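Local coordinates for uncharacterized protein (Bacteroides ovatus, PDB 4QEY) that is of unknown function but, as a DUF4425-family, PLAT/LH2- and C2-like lipoprotein, may bind calcium, at residues 15-20 / 28-33. Sequence-based numbering, arbitrary orientation.
Sequences IVVEQS and LNIAFG. With EDO (1,2-ethanediol), chain N; EDO (1,2-ethanediol), chain L.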
# COMPACT_ATOMS: atom_id res chain seq x y z
N ILE A 15 3.69 -3.48 4.98
CA ILE A 15 2.49 -2.74 4.64
C ILE A 15 1.66 -3.63 3.70
O ILE A 15 2.17 -4.13 2.70
CB ILE A 15 2.74 -1.32 4.04
CG1 ILE A 15 3.48 -0.40 5.06
CG2 ILE A 15 1.41 -0.69 3.61
CD1 ILE A 15 3.84 1.01 4.59
N VAL A 16 0.39 -3.86 4.08
CA VAL A 16 -0.56 -4.64 3.30
C VAL A 16 -1.62 -3.68 2.76
O VAL A 16 -2.20 -2.88 3.51
CB VAL A 16 -1.18 -5.80 4.12
CG1 VAL A 16 -2.16 -6.63 3.27
CG2 VAL A 16 -0.10 -6.70 4.71
N VAL A 17 -1.85 -3.73 1.44
CA VAL A 17 -2.86 -2.96 0.73
C VAL A 17 -3.93 -3.96 0.27
O VAL A 17 -3.60 -5.00 -0.30
CB VAL A 17 -2.27 -2.10 -0.43
CG1 VAL A 17 -3.36 -1.28 -1.13
CG2 VAL A 17 -1.16 -1.18 0.07
N GLU A 18 -5.19 -3.67 0.60
CA GLU A 18 -6.34 -4.49 0.22
C GLU A 18 -7.37 -3.63 -0.49
O GLU A 18 -7.59 -2.47 -0.11
CB GLU A 18 -6.97 -5.19 1.42
CG GLU A 18 -6.18 -6.35 1.96
CD GLU A 18 -6.85 -7.18 3.04
OE1 GLU A 18 -7.90 -6.75 3.57
OE2 GLU A 18 -6.31 -8.26 3.37
N GLN A 19 -8.01 -4.19 -1.53
CA GLN A 19 -9.06 -3.50 -2.27
C GLN A 19 -10.28 -4.41 -2.42
O GLN A 19 -10.14 -5.63 -2.55
CB GLN A 19 -8.59 -3.02 -3.65
CG GLN A 19 -8.14 -4.13 -4.62
CD GLN A 19 -7.89 -3.60 -6.00
OE1 GLN A 19 -8.42 -2.57 -6.39
NE2 GLN A 19 -7.09 -4.32 -6.77
N SER A 20 -11.47 -3.82 -2.42
CA SER A 20 -12.73 -4.53 -2.62
C SER A 20 -13.74 -3.56 -3.27
O SER A 20 -13.49 -2.36 -3.32
CB SER A 20 -13.27 -5.12 -1.32
OG SER A 20 -13.60 -4.15 -0.33
N LEU A 28 -5.71 1.14 -9.41
CA LEU A 28 -4.97 1.27 -8.15
C LEU A 28 -3.49 1.13 -8.46
O LEU A 28 -3.07 0.10 -9.00
CB LEU A 28 -5.43 0.24 -7.08
CG LEU A 28 -4.65 0.20 -5.78
CD1 LEU A 28 -4.79 1.52 -4.99
CD2 LEU A 28 -5.09 -0.95 -4.93
N ASN A 29 -2.72 2.20 -8.17
CA ASN A 29 -1.28 2.25 -8.38
C ASN A 29 -0.64 2.45 -7.05
O ASN A 29 -1.02 3.38 -6.33
CB ASN A 29 -0.91 3.36 -9.38
CG ASN A 29 -1.73 3.29 -10.64
OD1 ASN A 29 -1.57 2.38 -11.46
ND2 ASN A 29 -2.68 4.22 -10.78
N ILE A 30 0.27 1.55 -6.65
CA ILE A 30 0.89 1.65 -5.34
C ILE A 30 2.42 1.53 -5.49
O ILE A 30 2.93 0.87 -6.39
CB ILE A 30 0.32 0.65 -4.30
CG1 ILE A 30 0.40 -0.80 -4.78
CG2 ILE A 30 -1.13 1.00 -3.92
CD1 ILE A 30 -0.23 -1.89 -3.81
N ALA A 31 3.14 2.27 -4.64
CA ALA A 31 4.59 2.30 -4.59
C ALA A 31 5.04 2.13 -3.15
O ALA A 31 4.50 2.78 -2.26
CB ALA A 31 5.13 3.59 -5.19
N PHE A 32 5.99 1.22 -2.93
CA PHE A 32 6.58 0.93 -1.62
C PHE A 32 8.06 1.24 -1.62
O PHE A 32 8.77 0.95 -2.60
CB PHE A 32 6.37 -0.53 -1.22
CG PHE A 32 4.96 -1.05 -1.15
CD1 PHE A 32 4.34 -1.57 -2.29
CD2 PHE A 32 4.29 -1.14 0.06
CE1 PHE A 32 3.06 -2.12 -2.22
CE2 PHE A 32 3.01 -1.71 0.14
CZ PHE A 32 2.41 -2.20 -1.00
N GLY A 33 8.49 1.83 -0.52
CA GLY A 33 9.88 2.19 -0.27
C GLY A 33 10.18 1.94 1.18
O GLY A 33 9.31 2.12 2.03
C1 EDO N . -11.18 -3.48 2.63
O1 EDO N . -10.93 -3.17 1.27
C2 EDO N . -10.36 -4.74 2.98
O2 EDO N . -10.68 -5.86 2.14
C1 EDO L . -8.16 -2.31 -9.49
O1 EDO L . -9.12 -1.60 -8.75
C2 EDO L . -7.18 -1.26 -10.01
O2 EDO L . -6.14 -1.84 -10.75
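Val17 meets three side chains of the 28-33 strand at once. Its CB lies 4.0 Å from Ile30 CD1, the two side chains reaching tip to tip, while its methyls diverge: CG1 approaches Leu28 CD2 at 4.2 Å, and CG2 comes obliquely upon the Phe32 ring, 3.9 Å from CZ. Ile30 gets this far because CG1 stands between its backbone N and carbonyl carbon (chi1 55°) and the chain then runs extended to CD1. The Phe32 ring turns an edge to Ile15, whose CB sits in the ring plane, 3.9 Å from Phe32 CE2. At the other end the amide of Gln19 closes the row, with OE1 4.0 Å from Leu28 CD2; two backbone carbonyls, those of Val60 and Glu62, take hydrogen bonds from its buried NE2 and fix the rotation of the amide. Farther out, Cys78 packs on Ile15 and Val17, and Val60 on Leu28 and Ile30. No hydrogen bond joins the segments, whose axes run antiparallel (176°) at 9.9 Å. Strand 13-21 pairs instead with 64-68 and 92-101, and strand 26-36 with 55-57 and 73-84, making this part of the largely apolar core between two facing antiparallel sheets, a beta-sandwich consistent with PLAT/LH2 and C2-like domains.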